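Local coordinates for Two-component system response regulator/GGDEF domain protein (Aeromonas salmonicida, PDB 3LUF) that probably makes cyclic di-GMP from two GTP molecules under control of its paired receiver domains, the part of the protein present here, at residues L53-L58 with V101-R106; V116-L121 with R238-L243; G212-Y217 with F225-F230. All blocks are in the same frame, centred on the assembly; numbering follows the deposited sequence. Where two conformers were deposited one is given.

Contact 1 (L53-L58 with V101-R106); sequences LVDLTL and VMKDSR. With MG (magnesium ion), chain G.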
# COMPACT_ATOMS: atom_id res chain seq x y z
N LEU B 53 12.29 -12.59 19.36
CA LEU B 53 12.72 -13.17 18.07
C LEU B 53 13.45 -14.44 18.46
O LEU B 53 14.43 -14.36 19.20
CB LEU B 53 13.67 -12.24 17.35
CG LEU B 53 13.04 -10.87 17.07
CD1 LEU B 53 14.08 -10.01 16.33
CD2 LEU B 53 11.78 -11.02 16.24
N VAL B 54 12.93 -15.57 18.02
CA VAL B 54 13.33 -16.88 18.54
C VAL B 54 13.86 -17.79 17.45
O VAL B 54 13.12 -18.18 16.52
CB VAL B 54 12.15 -17.57 19.30
CG1 VAL B 54 12.62 -18.94 19.95
CG2 VAL B 54 11.60 -16.64 20.40
N ASP B 55 15.14 -18.19 17.60
CA ASP B 55 15.78 -19.21 16.76
C ASP B 55 15.23 -20.63 17.07
O ASP B 55 14.96 -20.97 18.24
CB ASP B 55 17.29 -19.13 16.98
CG ASP B 55 18.08 -20.13 16.15
OD1 ASP B 55 17.73 -20.48 15.00
OD2 ASP B 55 19.12 -20.55 16.67
N LEU B 56 15.05 -21.43 16.00
CA LEU B 56 14.64 -22.83 16.17
C LEU B 56 15.82 -23.75 16.44
O LEU B 56 15.63 -24.87 16.93
CB LEU B 56 13.82 -23.33 14.97
CG LEU B 56 12.70 -22.43 14.45
CD1 LEU B 56 12.10 -23.00 13.18
CD2 LEU B 56 11.62 -22.28 15.52
N THR B 57 17.05 -23.30 16.14
CA THR B 57 18.19 -24.17 16.34
C THR B 57 19.03 -23.71 17.54
O THR B 57 20.13 -23.16 17.36
CB THR B 57 19.07 -24.23 15.08
OG1 THR B 57 19.55 -22.90 14.75
CG2 THR B 57 18.29 -24.82 13.94
N LEU B 58 18.54 -23.90 18.75
CA LEU B 58 19.28 -23.38 19.91
C LEU B 58 20.03 -24.52 20.58
O LEU B 58 19.62 -25.68 20.47
CB LEU B 58 18.32 -22.71 20.91
CG LEU B 58 17.82 -21.35 20.39
CD1 LEU B 58 16.61 -20.91 21.27
CD2 LEU B 58 18.94 -20.30 20.31
N VAL B 101 10.67 -14.54 10.38
CA VAL B 101 11.66 -13.71 9.70
C VAL B 101 12.65 -14.66 9.06
O VAL B 101 13.14 -15.60 9.71
CB VAL B 101 12.41 -12.79 10.70
CG1 VAL B 101 13.56 -12.03 10.02
CG2 VAL B 101 11.44 -11.79 11.30
N MSE B 102 12.91 -14.47 7.77
CA MSE B 102 13.97 -15.25 7.13
C MSE B 102 15.33 -14.73 7.56
O MSE B 102 15.55 -13.50 7.57
CB MSE B 102 13.84 -15.17 5.61
CG MSE B 102 12.54 -15.71 5.06
SE MSE B 102 12.21 -17.62 5.44
CE MSE B 102 13.84 -18.45 4.88
N LYS B 103 16.25 -15.64 7.90
CA LYS B 103 17.60 -15.22 8.32
C LYS B 103 18.70 -15.76 7.43
O LYS B 103 19.83 -15.94 7.88
CB LYS B 103 17.88 -15.50 9.81
CG LYS B 103 17.68 -16.95 10.20
CD LYS B 103 18.26 -17.22 11.58
CE LYS B 103 18.02 -18.70 11.97
NZ LYS B 103 18.95 -19.03 13.10
N ASP B 104 18.37 -15.96 6.15
CA ASP B 104 19.34 -16.51 5.20
C ASP B 104 20.25 -15.44 4.60
O ASP B 104 21.24 -15.78 3.98
CB ASP B 104 18.66 -17.34 4.10
CG ASP B 104 17.69 -16.52 3.26
OD1 ASP B 104 17.01 -15.63 3.79
OD2 ASP B 104 17.61 -16.80 2.05
N SER B 105 19.95 -14.17 4.83
CA SER B 105 20.79 -13.06 4.38
C SER B 105 20.63 -11.87 5.28
O SER B 105 19.67 -11.78 6.07
CB SER B 105 20.44 -12.63 2.94
OG SER B 105 19.12 -12.08 2.93
N ARG B 106 21.53 -10.92 5.12
CA ARG B 106 21.46 -9.71 5.91
C ARG B 106 20.19 -8.91 5.54
O ARG B 106 19.47 -8.42 6.43
CB ARG B 106 22.72 -8.86 5.72
CG ARG B 106 22.63 -7.49 6.41
CD ARG B 106 22.29 -7.55 7.92
NE ARG B 106 22.10 -6.19 8.45
CZ ARG B 106 20.97 -5.49 8.41
NH1 ARG B 106 19.84 -6.00 7.90
NH2 ARG B 106 20.95 -4.26 8.91
MG MG G . 20.68 -21.71 16.01
O HOH W 1 18.97 -22.10 12.12
O HOH W 2 22.41 -22.86 15.60
O HOH W 3 21.10 -20.38 14.50

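Contact 2 (V116-L121 with R238-L243); sequences VHRLYL and RVSHNL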
# COMPACT_ATOMS: atom_id res chain seq x y z
N VAL B 116 9.50 -5.21 14.24
CA VAL B 116 9.47 -4.97 15.71
C VAL B 116 9.16 -3.50 16.02
O VAL B 116 8.55 -3.19 17.05
CB VAL B 116 10.75 -5.45 16.46
CG1 VAL B 116 10.87 -7.00 16.28
CG2 VAL B 116 12.01 -4.69 16.00
N HIS B 117 9.60 -2.62 15.13
CA HIS B 117 9.27 -1.20 15.25
C HIS B 117 7.75 -1.02 15.11
O HIS B 117 7.12 -0.32 15.91
CB HIS B 117 10.09 -0.43 14.21
CG HIS B 117 9.79 1.04 14.13
ND1 HIS B 117 10.20 1.94 15.09
CD2 HIS B 117 9.20 1.76 13.16
CE1 HIS B 117 9.86 3.16 14.72
NE2 HIS B 117 9.24 3.08 13.56
N ARG B 118 7.16 -1.66 14.12
CA ARG B 118 5.74 -1.62 13.96
C ARG B 118 5.01 -2.25 15.14
O ARG B 118 4.00 -1.71 15.63
CB ARG B 118 5.42 -2.40 12.65
CG ARG B 118 4.09 -2.24 12.08
CD ARG B 118 3.85 -0.82 11.54
NE ARG B 118 3.10 -0.04 12.52
CZ ARG B 118 3.14 1.29 12.60
NH1 ARG B 118 2.39 1.90 13.49
NH2 ARG B 118 3.92 2.01 11.77
N LEU B 119 5.47 -3.42 15.61
CA LEU B 119 4.78 -4.06 16.74
C LEU B 119 4.80 -3.19 17.97
O LEU B 119 3.80 -3.09 18.67
CB LEU B 119 5.44 -5.42 17.10
CG LEU B 119 5.23 -6.50 16.02
CD1 LEU B 119 6.12 -7.73 16.37
CD2 LEU B 119 3.79 -6.94 15.84
N TYR B 120 5.91 -2.49 18.21
CA TYR B 120 5.96 -1.55 19.33
C TYR B 120 4.91 -0.44 19.17
O TYR B 120 4.13 -0.15 20.10
CB TYR B 120 7.36 -0.92 19.50
CG TYR B 120 7.28 0.21 20.47
CD1 TYR B 120 7.29 -0.04 21.83
CD2 TYR B 120 7.00 1.54 20.02
CE1 TYR B 120 7.13 0.99 22.76
CE2 TYR B 120 6.82 2.56 20.95
CZ TYR B 120 6.90 2.28 22.29
OH TYR B 120 6.71 3.27 23.20
N LEU B 121 4.91 0.21 18.01
CA LEU B 121 3.96 1.33 17.78
C LEU B 121 2.50 0.91 17.84
O LEU B 121 1.63 1.67 18.33
CB LEU B 121 4.27 2.01 16.45
CG LEU B 121 5.57 2.78 16.35
CD1 LEU B 121 5.82 3.22 14.91
CD2 LEU B 121 5.63 4.01 17.34
N ARG B 238 -0.58 -4.25 4.38
CA ARG B 238 -1.43 -3.08 4.07
C ARG B 238 -1.67 -2.19 5.31
O ARG B 238 -1.66 -0.94 5.22
CB ARG B 238 -2.79 -3.55 3.56
CG ARG B 238 -2.72 -4.23 2.22
CD ARG B 238 -2.91 -3.23 1.05
NE ARG B 238 -1.97 -2.11 1.04
CZ ARG B 238 -0.70 -2.19 0.63
NH1 ARG B 238 -0.19 -3.36 0.24
NH2 ARG B 238 0.07 -1.10 0.65
N VAL B 239 -1.94 -2.86 6.43
CA VAL B 239 -2.20 -2.16 7.67
C VAL B 239 -0.95 -1.40 8.05
O VAL B 239 -1.03 -0.20 8.30
CB VAL B 239 -2.70 -3.09 8.77
CG1 VAL B 239 -2.60 -2.38 10.16
CG2 VAL B 239 -4.12 -3.52 8.47
N SER B 240 0.22 -2.05 8.01
CA SER B 240 1.45 -1.33 8.38
C SER B 240 1.69 -0.12 7.50
O SER B 240 2.01 0.97 8.00
CB SER B 240 2.67 -2.27 8.35
OG SER B 240 2.43 -3.26 9.30
N HIS B 241 1.50 -0.27 6.18
CA HIS B 241 1.71 0.85 5.26
C HIS B 241 0.79 2.03 5.56
O HIS B 241 1.24 3.19 5.50
CB HIS B 241 1.53 0.44 3.79
CG HIS B 241 2.73 -0.21 3.16
ND1 HIS B 241 3.87 0.49 2.88
CD2 HIS B 241 2.93 -1.47 2.71
CE1 HIS B 241 4.75 -0.32 2.29
NE2 HIS B 241 4.21 -1.52 2.20
N ASN B 242 -0.46 1.75 5.86
CA ASN B 242 -1.43 2.82 6.17
C ASN B 242 -1.14 3.51 7.50
O ASN B 242 -1.26 4.76 7.61
CB ASN B 242 -2.88 2.30 6.11
CG ASN B 242 -3.34 2.15 4.69
OD1 ASN B 242 -3.18 1.09 4.06
ND2 ASN B 242 -3.77 3.26 4.11
N LEU B 243 -0.75 2.72 8.47
CA LEU B 243 -0.32 3.30 9.78
C LEU B 243 0.93 4.16 9.63
O LEU B 243 1.04 5.26 10.19
CB LEU B 243 -0.17 2.23 10.87
CG LEU B 243 -1.42 1.43 11.22
CD1 LEU B 243 -1.08 0.36 12.24
CD2 LEU B 243 -2.57 2.31 11.73

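Contact 3 (G212-Y217 with F225-F230); sequences GLSARY and FLNQPF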
# COMPACT_ATOMS: atom_id res chain seq x y z
N GLY B 212 -16.08 -3.37 -9.97
CA GLY B 212 -14.95 -2.43 -9.83
C GLY B 212 -14.91 -1.77 -8.45
O GLY B 212 -14.76 -0.56 -8.33
N LEU B 213 -15.04 -2.59 -7.42
CA LEU B 213 -15.28 -2.07 -6.09
C LEU B 213 -14.07 -1.33 -5.50
O LEU B 213 -14.24 -0.27 -4.86
CB LEU B 213 -15.86 -3.14 -5.17
CG LEU B 213 -17.28 -3.66 -5.51
CD1 LEU B 213 -17.64 -4.91 -4.72
CD2 LEU B 213 -18.39 -2.59 -5.35
N SER B 214 -12.87 -1.86 -5.71
CA SER B 214 -11.66 -1.18 -5.23
C SER B 214 -11.58 0.24 -5.78
O SER B 214 -11.31 1.18 -5.03
CB SER B 214 -10.38 -1.93 -5.59
OG SER B 214 -10.22 -3.04 -4.74
N ALA B 215 -11.80 0.41 -7.08
CA ALA B 215 -11.78 1.74 -7.68
C ALA B 215 -12.84 2.66 -7.06
O ALA B 215 -12.59 3.83 -6.83
CB ALA B 215 -11.97 1.66 -9.21
N ARG B 216 -14.02 2.12 -6.81
CA ARG B 216 -15.10 2.91 -6.24
C ARG B 216 -14.72 3.37 -4.83
O ARG B 216 -14.91 4.53 -4.48
CB ARG B 216 -16.40 2.09 -6.20
CG ARG B 216 -17.14 2.00 -7.54
CD ARG B 216 -18.50 1.25 -7.38
NE ARG B 216 -19.41 1.91 -6.44
CZ ARG B 216 -20.47 1.33 -5.88
NH1 ARG B 216 -20.75 0.05 -6.13
NH2 ARG B 216 -21.25 2.00 -5.04
N TYR B 217 -14.16 2.46 -4.04
CA TYR B 217 -13.64 2.82 -2.73
C TYR B 217 -12.62 3.94 -2.82
O TYR B 217 -12.71 4.92 -2.07
CB TYR B 217 -12.98 1.61 -2.07
CG TYR B 217 -13.83 0.72 -1.20
CD1 TYR B 217 -14.58 1.22 -0.14
CD2 TYR B 217 -13.83 -0.67 -1.41
CE1 TYR B 217 -15.32 0.36 0.67
CE2 TYR B 217 -14.55 -1.54 -0.59
CZ TYR B 217 -15.28 -1.03 0.44
OH TYR B 217 -15.97 -1.91 1.24
N PHE B 225 -6.94 -0.27 -0.64
CA PHE B 225 -7.87 -1.38 -0.92
C PHE B 225 -7.21 -2.69 -0.56
O PHE B 225 -5.98 -2.79 -0.53
CB PHE B 225 -8.24 -1.40 -2.41
CG PHE B 225 -7.10 -1.82 -3.31
CD1 PHE B 225 -7.01 -3.14 -3.74
CD2 PHE B 225 -6.11 -0.92 -3.67
CE1 PHE B 225 -5.95 -3.54 -4.55
CE2 PHE B 225 -5.02 -1.32 -4.47
CZ PHE B 225 -4.98 -2.65 -4.91
N LEU B 226 -8.03 -3.70 -0.33
CA LEU B 226 -7.52 -5.04 -0.07
C LEU B 226 -8.58 -5.99 -0.59
O LEU B 226 -9.74 -5.94 -0.17
CB LEU B 226 -7.26 -5.22 1.43
CG LEU B 226 -6.86 -6.61 1.92
CD1 LEU B 226 -5.58 -6.99 1.25
CD2 LEU B 226 -6.72 -6.54 3.46
N ASN B 227 -8.20 -6.81 -1.57
CA ASN B 227 -9.18 -7.69 -2.19
C ASN B 227 -9.24 -9.04 -1.49
O ASN B 227 -8.22 -9.59 -1.09
CB ASN B 227 -8.92 -7.82 -3.70
CG ASN B 227 -9.10 -6.48 -4.44
OD1 ASN B 227 -9.99 -5.67 -4.10
ND2 ASN B 227 -8.27 -6.26 -5.46
N GLN B 228 -10.46 -9.55 -1.28
CA GLN B 228 -10.66 -10.87 -0.67
C GLN B 228 -10.74 -11.93 -1.78
O GLN B 228 -11.23 -11.64 -2.86
CB GLN B 228 -12.00 -10.91 0.08
CG GLN B 228 -12.01 -10.32 1.48
CD GLN B 228 -13.39 -10.40 2.13
OE1 GLN B 228 -14.40 -10.62 1.44
NE2 GLN B 228 -13.45 -10.22 3.46
N PRO B 229 -10.23 -13.16 -1.52
CA PRO B 229 -9.45 -13.61 -0.36
C PRO B 229 -8.05 -12.98 -0.26
O PRO B 229 -7.44 -12.71 -1.29
CB PRO B 229 -9.29 -15.13 -0.61
CG PRO B 229 -9.46 -15.31 -2.10
CD PRO B 229 -10.54 -14.27 -2.45
N PHE B 230 -7.58 -12.77 0.96
CA PHE B 230 -6.21 -12.31 1.24
C PHE B 230 -5.57 -13.14 2.35
O PHE B 230 -6.27 -13.73 3.20
CB PHE B 230 -6.17 -10.80 1.60
CG PHE B 230 -7.05 -10.44 2.78
CD1 PHE B 230 -6.58 -10.61 4.10
CD2 PHE B 230 -8.33 -9.94 2.58
CE1 PHE B 230 -7.39 -10.28 5.18
CE2 PHE B 230 -9.15 -9.63 3.66
CZ PHE B 230 -8.68 -9.81 4.96
O HOH W 4 -12.30 -5.06 -5.72

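Contact 1 (L53-L58 with V101-R106)
Asp55 OD1 is gripped from both faces of its carboxylate: Lys103 NZ donates to it at 2.7 Å from one side, completing a salt bridge, and the backbone N of Thr57 donates from the opposite side at 3.1 Å. The lysine arrives well out of the carboxylate plane, by 67°, and its aliphatic chain crosses the aspartate side chain at about a right angle. Lys103 leaves the backbone with CG wedged between N and the carbonyl carbon (chi1 56°), then runs fully extended, which carries the amine from just past strand 99-102 across to the carboxylate of Asp55. The bond from Thr57 N closes an Asx turn and helps to fix the rotation of the carboxylate. Its other oxygen, Asp55 OD2, binds the magnesium ion at 2.1 Å. Thr57 chelates the same ion with both its carbonyl O and OG1, and two waters together with Asp12 complete six ligands. A further water accepts a weak bond from Lys103 NZ and is hydrogen-bonded to Thr57 OG1. Lys103 also forms a salt bridge with Glu11, so one amine bridges two acidic side chains at the site. An aspartate bound to magnesium, with a lysine from the loop just after the last strand reaching over it, is the signature of the CheY-like receiver active site, where Asp55 is the predicted phosphorylation site.

Contact 2 (V116-L121 with R238-L243)
Arg118 reaches from helix 106-122 to helix 232-248 and meets Ser240 and Leu243 in turn. From CB, which points toward the other helix, the chain sets off with CG anti to the backbone N (chi1 -165°). CG comes to 3.4 Å from Ser240 OG, and CD lies 3.7 Å from Ser240 CB, so the methylene part of the arginine rests against the small serine side chain. Bends at chi2 and chi3 then turn the guanidinium toward the C-terminal end of the second segment. There Leu243 CB sits over one face of the group, 3.7 Å above its plane and displaced toward the rim, with Arg118 NH1 the nearest guanidinium atom. Leu243 CD1 also approaches Arg118 NH1, at 4.0 Å. The polar ends find their partners nearby: Arg118 NE bonds to Asn122, Arg118 NH1 forms a salt bridge with Glu247, and Ser240 OG bonds to the backbone O of Gln236 one turn earlier. Arg118 also packs on Ile125, close to the junction of the two receiver domains, whereas Val239 and Leu243 lean on the central strand 172-176 of the second domain. Across these two segments the contact is therefore made by van der Waals packing, with the arginine acting as a hydrocarbon arm and a flat plate, while its charge is met by Glu247 of the second helix and NE is held by Asn122 of its own.

Contact 3 (G212-Y217 with F225-F230)
Ser214 packs closely against Phe225, whereas its hydroxyl looks toward a more polar margin shared with Asn227 and a water. Ser214 has two conformers, and the hydroxyl contacts given here are those of one of them. On the tight side, Ser214 CB lies 3.9 Å from Phe225 CB, and Ser214 OG approaches Phe225 CD1 to 3.4 Å, oblique to the ring. Phe225 CB points at the helix but its ring swings away, because chi1 of 70° folds the ring back over its own backbone; the serine thus meets the root and near corner of the aromatic group. This packing holds helix 213-219 against edge strand 224-228 within the beta-alpha-beta unit that starts at strand 201-207, the last such unit of the second receiver domain. On the polar side a water takes over part of the link: it donates to Asn227 OD1 at 2.9 Å while accepting from the backbone N of Ser214 at 3.3 Å. Asn227 OD1 also comes within 2.7 Å of Ser214 OG, a close approach only. The amide's other arm is taken by the second subunit, where Glu234 accepts a hydrogen bond from Asn227 ND2. Arg238 of that subunit packs on Phe225.

From the N terminus, contact 1 comes first: it closes a loop of 42 residues inside the first receiver domain and ties its central strand 49-55 to edge strand 99-102. Helix 106-122 follows directly, and where it begins the second segment of contact 1 ends. Contact 2 then spans 116 residues, joining that helix to the final helix 232-248 and so linking the two domains. Val116 touches Leu53, which connects contacts 1 and 2. Contact 3 falls within this long span, joining helix 213-219 to strand 224-228 of the second domain; Arg238 of the same chain packs on Phe225 and Leu226, tying contact 3 to contact 2. No contacts cross, and all three reach the second subunit.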